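PDB 3ZBQ: Phikz039 from Pseudomonas phage phikz, which belongs to the tubulin-like proteins of bacteriophages, where it is known as PhuZ, and is found here with guanosine-5'-diphosphate held in its nucleotide pocket. Local coordinates for residues 76-79 with 80-84; 294-297 with 298-302. All coordinates share one frame; numbering follows the deposited sequence.

Contact 1. Residues 76-79 with 80-84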
ATOM      1  N   ALA A  76       4.284   3.764 -18.061  1.00  8.37           N
ATOM      2  CA  ALA A  76       5.637   3.355 -18.414  1.00  7.77           C
ATOM      3  C   ALA A  76       6.216   2.410 -17.378  1.00  9.49           C
ATOM      4  O   ALA A  76       6.876   1.430 -17.725  1.00  8.40           O
ATOM      5  CB  ALA A  76       6.552   4.575 -18.600  1.00 10.07           C
ATOM      6  N   ALA A  77       5.984   2.708 -16.103  1.00  7.58           N
ATOM      7  CA  ALA A  77       6.497   1.863 -15.037  1.00  7.81           C
ATOM      8  C   ALA A  77       5.901   0.467 -15.168  1.00  8.13           C
ATOM      9  O   ALA A  77       6.614  -0.536 -15.067  1.00  9.57           O
ATOM     10  CB  ALA A  77       6.166   2.455 -13.686  1.00  7.81           C
ATOM     11  N   ALA A  78       4.595   0.396 -15.398  1.00  8.08           N
ATOM     12  CA  ALA A  78       3.933  -0.909 -15.492  1.00 10.66           C
ATOM     13  C   ALA A  78       4.462  -1.715 -16.684  1.00 13.55           C
ATOM     14  O   ALA A  78       4.668  -2.926 -16.578  1.00 12.42           O
ATOM     15  CB  ALA A  78       2.425  -0.738 -15.569  1.00  8.04           C
ATOM     16  N   GLU A  79       4.691  -1.042 -17.811  1.00  9.36           N
ATOM     17  CA  GLU A  79       5.259  -1.698 -18.996  1.00 10.76           C
ATOM     18  C   GLU A  79       6.611  -2.310 -18.684  1.00 11.18           C
ATOM     19  O   GLU A  79       6.958  -3.386 -19.182  1.00 14.60           O
ATOM     20  CB  GLU A  79       5.489  -0.684 -20.120  1.00 16.18           C
ATOM     21  CG  GLU A  79       4.283  -0.286 -20.924  1.00 23.14           C
ATOM     22  CD  GLU A  79       4.653   0.700 -22.028  1.00 40.15           C
ATOM     23  OE1 GLU A  79       5.354   0.289 -22.983  1.00 49.76           O
ATOM     24  OE2 GLU A  79       4.253   1.885 -21.937  1.00 40.60           O
ATOM     25  N   LEU A  80       7.388  -1.596 -17.877  1.00  6.62           N
ATOM     26  CA  LEU A  80       8.740  -2.018 -17.568  1.00 10.64           C
ATOM     27  C   LEU A  80       8.713  -3.200 -16.604  1.00 11.67           C
ATOM     28  O   LEU A  80       9.293  -4.245 -16.870  1.00  9.58           O
ATOM     29  CB  LEU A  80       9.539  -0.871 -16.949  1.00  9.43           C
ATOM     30  CG  LEU A  80      10.894  -1.305 -16.374  1.00 12.80           C
ATOM     31  CD1 LEU A  80      11.791  -1.910 -17.453  1.00 15.65           C
ATOM     32  CD2 LEU A  80      11.597  -0.165 -15.670  1.00 14.92           C
ATOM     33  N   ILE A  81       8.011  -3.023 -15.491  1.00  9.60           N
ATOM     34  CA  ILE A  81       8.162  -3.927 -14.355  1.00  7.77           C
ATOM     35  C   ILE A  81       7.356  -5.228 -14.406  1.00 10.93           C
ATOM     36  O   ILE A  81       7.734  -6.204 -13.764  1.00  7.72           O
ATOM     37  CB  ILE A  81       7.926  -3.192 -12.997  1.00  8.31           C
ATOM     38  CG1 ILE A  81       6.462  -2.764 -12.829  1.00 10.08           C
ATOM     39  CG2 ILE A  81       8.859  -1.990 -12.870  1.00  8.19           C
ATOM     40  CD1 ILE A  81       5.596  -3.796 -12.081  1.00  8.78           C
ATOM     41  N   SER A  82       6.244  -5.240 -15.135  1.00 11.69           N
ATOM     42  CA  SER A  82       5.305  -6.369 -15.040  1.00 12.01           C
ATOM     43  C   SER A  82       5.922  -7.740 -15.307  1.00 12.93           C
ATOM     44  O   SER A  82       5.662  -8.700 -14.576  1.00 10.56           O
ATOM     45  CB  SER A  82       4.104  -6.150 -15.956  1.00 16.69           C
ATOM     46  OG  SER A  82       3.335  -5.048 -15.505  1.00 20.75           O
ATOM     47  N   ALA A  83       6.750  -7.835 -16.340  1.00 12.10           N
ATOM     48  CA  ALA A  83       7.340  -9.125 -16.708  1.00 17.12           C
ATOM     49  C   ALA A  83       8.378  -9.625 -15.696  1.00 13.87           C
ATOM     50  O   ALA A  83       8.744 -10.802 -15.707  1.00 15.98           O
ATOM     51  CB  ALA A  83       7.943  -9.059 -18.109  1.00 14.58           C
ATOM     52  N   HIS A  84       8.845  -8.740 -14.817  1.00  8.99           N
ATOM     53  CA  HIS A  84       9.879  -9.105 -13.844  1.00  9.49           C
ATOM     54  C   HIS A  84       9.310  -9.647 -12.537  1.00 10.02           C
ATOM     55  O   HIS A  84      10.048 -10.185 -11.714  1.00  8.13           O
ATOM     56  CB  HIS A  84      10.751  -7.904 -13.520  1.00 14.70           C
ATOM     57  CG  HIS A  84      11.477  -7.346 -14.705  1.00 13.05           C
ATOM     58  ND1 HIS A  84      12.788  -7.662 -14.987  1.00 18.84           N
ATOM     59  CD2 HIS A  84      11.086  -6.469 -15.659  1.00 15.15           C
ATOM     60  CE1 HIS A  84      13.173  -7.004 -16.069  1.00 15.80           C
ATOM     61  NE2 HIS A  84      12.156  -6.283 -16.501  1.00 14.83           N
TER
HETATM   62  O   HOH W   1       6.824  -5.862 -18.510  1.00 15.42           O

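Contact 2. Residues 294-297 with 298-302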
ATOM      1  N   GLU A 294     -13.657  14.203  -5.550  1.00 13.87           N
ATOM      2  CA  GLU A 294     -13.769  15.638  -5.294  1.00 16.24           C
ATOM      3  C   GLU A 294     -12.517  16.381  -5.733  1.00 15.72           C
ATOM      4  O   GLU A 294     -12.613  17.465  -6.316  1.00 15.06           O
ATOM      5  CB  GLU A 294     -14.045  15.907  -3.811  1.00 16.31           C
ATOM      6  CG  GLU A 294     -15.431  15.473  -3.359  1.00 24.66           C
ATOM      7  CD  GLU A 294     -15.534  15.326  -1.852  1.00 28.40           C
ATOM      8  OE1 GLU A 294     -14.482  15.378  -1.173  1.00 33.85           O
ATOM      9  OE2 GLU A 294     -16.669  15.158  -1.348  1.00 29.88           O
ATOM     10  N   ARG A 295     -11.340  15.819  -5.455  1.00 11.97           N
ATOM     11  CA  ARG A 295     -10.103  16.462  -5.919  1.00 12.53           C
ATOM     12  C   ARG A 295     -10.076  16.488  -7.442  1.00 12.50           C
ATOM     13  O   ARG A 295      -9.635  17.465  -8.046  1.00 10.34           O
ATOM     14  CB  ARG A 295      -8.847  15.744  -5.405  1.00 12.43           C
ATOM     15  CG  ARG A 295      -8.722  15.626  -3.887  1.00 14.89           C
ATOM     16  CD  ARG A 295      -8.732  16.972  -3.186  1.00 19.31           C
ATOM     17  NE  ARG A 295      -7.707  17.872  -3.707  1.00 20.94           N
ATOM     18  CZ  ARG A 295      -7.262  18.947  -3.063  1.00 25.21           C
ATOM     19  NH1 ARG A 295      -7.744  19.245  -1.862  1.00 27.71           N
ATOM     20  NH2 ARG A 295      -6.328  19.714  -3.612  1.00 24.06           N
ATOM     21  N   ARG A 296     -10.546  15.413  -8.066  1.00  9.98           N
ATOM     22  CA  ARG A 296     -10.591  15.333  -9.525  1.00 13.30           C
ATOM     23  C   ARG A 296     -11.545  16.381 -10.106  1.00 15.12           C
ATOM     24  O   ARG A 296     -11.233  17.021 -11.121  1.00 12.02           O
ATOM     25  CB  ARG A 296     -10.969  13.912  -9.969  1.00 11.67           C
ATOM     26  CG  ARG A 296     -11.297  13.740 -11.451  1.00  9.98           C
ATOM     27  CD  ARG A 296     -10.197  14.297 -12.383  1.00 11.07           C
ATOM     28  NE  ARG A 296      -8.847  13.823 -12.062  1.00 12.63           N
ATOM     29  CZ  ARG A 296      -7.731  14.399 -12.509  1.00 14.73           C
ATOM     30  NH1 ARG A 296      -7.809  15.469 -13.287  1.00 15.70           N
ATOM     31  NH2 ARG A 296      -6.535  13.916 -12.176  1.00 12.41           N
ATOM     32  N   GLU A 297     -12.694  16.571  -9.462  1.00 12.38           N
ATOM     33  CA  GLU A 297     -13.638  17.606  -9.905  1.00 18.48           C
ATOM     34  C   GLU A 297     -13.034  19.008  -9.835  1.00 16.15           C
ATOM     35  O   GLU A 297     -13.238  19.824 -10.738  1.00 21.60           O
ATOM     36  CB  GLU A 297     -14.960  17.522  -9.129  1.00 17.36           C
ATOM     37  CG  GLU A 297     -15.752  16.271  -9.483  1.00 23.87           C
ATOM     38  CD  GLU A 297     -16.989  16.068  -8.627  1.00 33.10           C
ATOM     39  OE1 GLU A 297     -17.185  16.827  -7.651  1.00 36.39           O
ATOM     40  OE2 GLU A 297     -17.765  15.138  -8.936  1.00 33.76           O
ATOM     41  N   MET A 298     -12.269  19.286  -8.783  1.00 16.03           N
ATOM     42  CA  MET A 298     -11.551  20.561  -8.703  1.00 17.69           C
ATOM     43  C   MET A 298     -10.489  20.684  -9.800  1.00 18.17           C
ATOM     44  O   MET A 298     -10.380  21.724 -10.457  1.00 17.18           O
ATOM     45  CB  MET A 298     -10.887  20.733  -7.337  1.00 20.35           C
ATOM     46  CG  MET A 298     -11.844  20.757  -6.164  1.00 29.48           C
ATOM     47  SD  MET A 298     -10.946  20.608  -4.602  1.00 39.47           S
ATOM     48  CE  MET A 298      -9.732  21.912  -4.812  1.00 28.92           C
ATOM     49  N   MET A 299      -9.702  19.627  -9.989  1.00 13.90           N
ATOM     50  CA  MET A 299      -8.615  19.641 -10.971  1.00 15.26           C
ATOM     51  C   MET A 299      -9.127  19.848 -12.398  1.00 17.53           C
ATOM     52  O   MET A 299      -8.566  20.645 -13.152  1.00 13.80           O
ATOM     53  CB  MET A 299      -7.792  18.348 -10.886  1.00 14.86           C
ATOM     54  CG  MET A 299      -6.563  18.322 -11.795  1.00 17.07           C
ATOM     55  SD  MET A 299      -5.244  19.464 -11.293  1.00 22.02           S
ATOM     56  CE  MET A 299      -4.883  18.874  -9.636  1.00 18.75           C
ATOM     57  N   ASN A 300     -10.196  19.144 -12.769  1.00 14.46           N
ATOM     58  CA  ASN A 300     -10.777  19.313 -14.102  1.00 14.35           C
ATOM     59  C   ASN A 300     -11.328  20.723 -14.315  1.00 17.23           C
ATOM     60  O   ASN A 300     -11.183  21.301 -15.393  1.00 17.20           O
ATOM     61  CB  ASN A 300     -11.852  18.258 -14.382  1.00 17.46           C
ATOM     62  CG  ASN A 300     -11.269  16.870 -14.592  1.00 17.76           C
ATOM     63  OD1 ASN A 300     -10.055  16.707 -14.743  1.00 16.56           O
ATOM     64  ND2 ASN A 300     -12.138  15.859 -14.600  1.00 20.74           N
ATOM     65  N   ARG A 301     -11.939  21.276 -13.274  1.00 16.06           N
ATOM     66  CA  ARG A 301     -12.428  22.652 -13.299  1.00 20.01           C
ATOM     67  C   ARG A 301     -11.259  23.601 -13.590  1.00 20.76           C
ATOM     68  O   ARG A 301     -11.326  24.459 -14.485  1.00 17.98           O
ATOM     69  CB  ARG A 301     -13.051  22.977 -11.939  1.00 24.40           C
ATOM     70  CG  ARG A 301     -14.025  24.144 -11.892  1.00 33.98           C
ATOM     71  CD  ARG A 301     -14.513  24.359 -10.448  1.00 34.49           C
ATOM     72  NE  ARG A 301     -14.955  23.108  -9.825  1.00 34.92           N
ATOM     73  CZ  ARG A 301     -14.703  22.754  -8.563  1.00 39.91           C
ATOM     74  NH1 ARG A 301     -14.004  23.559  -7.767  1.00 35.53           N
ATOM     75  NH2 ARG A 301     -15.146  21.586  -8.096  1.00 31.16           N
ATOM     76  N   ALA A 302     -10.172  23.427 -12.842  1.00 14.31           N
ATOM     77  CA  ALA A 302      -8.997  24.281 -12.993  1.00 17.79           C
ATOM     78  C   ALA A 302      -8.384  24.157 -14.382  1.00 18.30           C
ATOM     79  O   ALA A 302      -8.069  25.167 -15.022  1.00 16.66           O
ATOM     80  CB  ALA A 302      -7.973  23.950 -11.938  1.00 16.79           C
TER

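Contact 1. Residues 76-79 with 80-84
The flat carbonyl group of Ala78 is met by a single residue, Ser82, through two donors. Ser82 N and OG reach Ala78 O from opposite sides of its carbonyl plane, each tilted by just under 30° from it, so two hydrogen bonds grip one oxygen. The hydroxyl bond is the shorter, with Ser82 OG 2.7 Å from Ala78 O against 3.1 Å for Ser82 N. The first torsion of Ser82 makes this possible: with OG anti to its carbonyl carbon (chi1 -66°), the hydroxyl folds back beside the backbone N and meets the oxygen one turn earlier. A second flat group, the His84 ring, has the carbonyl oxygens of Leu80 and Ile81 at its edge and in its plane.

Ala77 O is used differently. Ile81 N bonds to Ala77 O at 2.9 Å with a nearly straight N-H (162°), while Ile81 CG1, set between its own backbone N and carbonyl carbon, closes to 3.2 Å of that oxygen. Leu80 N bonds to Ala76 O and adds a weak second bond to Ala77 O. One residue further along, between Glu79 O and Ala83 N, a water takes the place of a direct link: it lies 2.6 Å from Glu79 O and accepts from Ala83 N at 2.9 Å.

The buried side is formed by Ala77 and Ile81, which rest on Thr111 of helix 109-122; Ile81 also touches Ser115 and Ile52. The side chain of Ala77 is about 7 Å from the bound guanosine-5'-diphosphate. A serine hydroxyl sharing the carbonyl four residues back is a familiar helix motif, and here it is made by Ser82 in a run of helical backbone angles beside the nucleotide pocket of a tubulin-like fold.

Contact 2. Residues 294-297 with 298-302
Arg296 reaches forward along its helix to Asn300, and its side chain can be traced outward against that partner. From CB the chain leaves with CG anti to the backbone N (chi1 169°), then bends at the next two torsions, which turns it along the helix instead of straight out. Arg296 CG passes 3.9 Å from Asn300 ND2. Arg296 CD then rests against the Asn300 amide, 3.3 Å from its ND2 and almost as near to its OD1. NE and CZ pass by at longer range, and Arg296 NH1 makes the polar contact, a hydrogen bond of 2.9 Å to Asn300 OD1 with an N-H angle of 156°. The acceptor lies close to the guanidinium plane, but the donor stands above the amide plane, and the two planes are 42° apart. Met299 comes over a face of the same guanidinium, its CG 3.5 Å from Arg296 NH1. The stronger partner of NH1 is Asp138, with which it forms a salt bridge.

These are contacts between residues three and four apart on helix 284-304, which follows the last sheet strand, 275-281, of this tubulin-like chain. Regular backbone bonds join each residue of 294-297 to the one four places on. Arg295, Arg296 and Met299 meet helix 138-158, where Leu141 touches both arginines.

On neighbouring parts of the helix surface the methionines and arginines pack against one another again. Met298 CE sits over the centre of the Arg295 guanidinium, 4.2 Å above its plane, while Met298 CG passes 3.4 Å from Glu294 O. Arg301, bent at chi3, doubles back past the backbone oxygen of Glu297, the two charged groups staying apart, and its guanidinium has Met298 CA 3.7 Å above one face, nearer the edge of the group than its middle.

Overall arrangement
From the N terminus, the chain lays down strands 7-12, 30-34 and 49-51 before it reaches contact 1 on helix 74-81. The remaining parallel strands and helices of the nucleotide-binding part follow, then the sheet strands that run on from 222-227 to 275-281, and lastly helix 284-304 with contact 2. Each contact lies within a continuous run of chain, so neither closes a long loop, and the two stand in series without nesting or crossing. The centres of contacts 1 and 2 are about 29 Å apart, and their nearest atoms about 16 Å apart. Contact 1 lies beside the nucleotide in the N-terminal part, whereas contact 2 sits on the last helix, after the C-terminal strands.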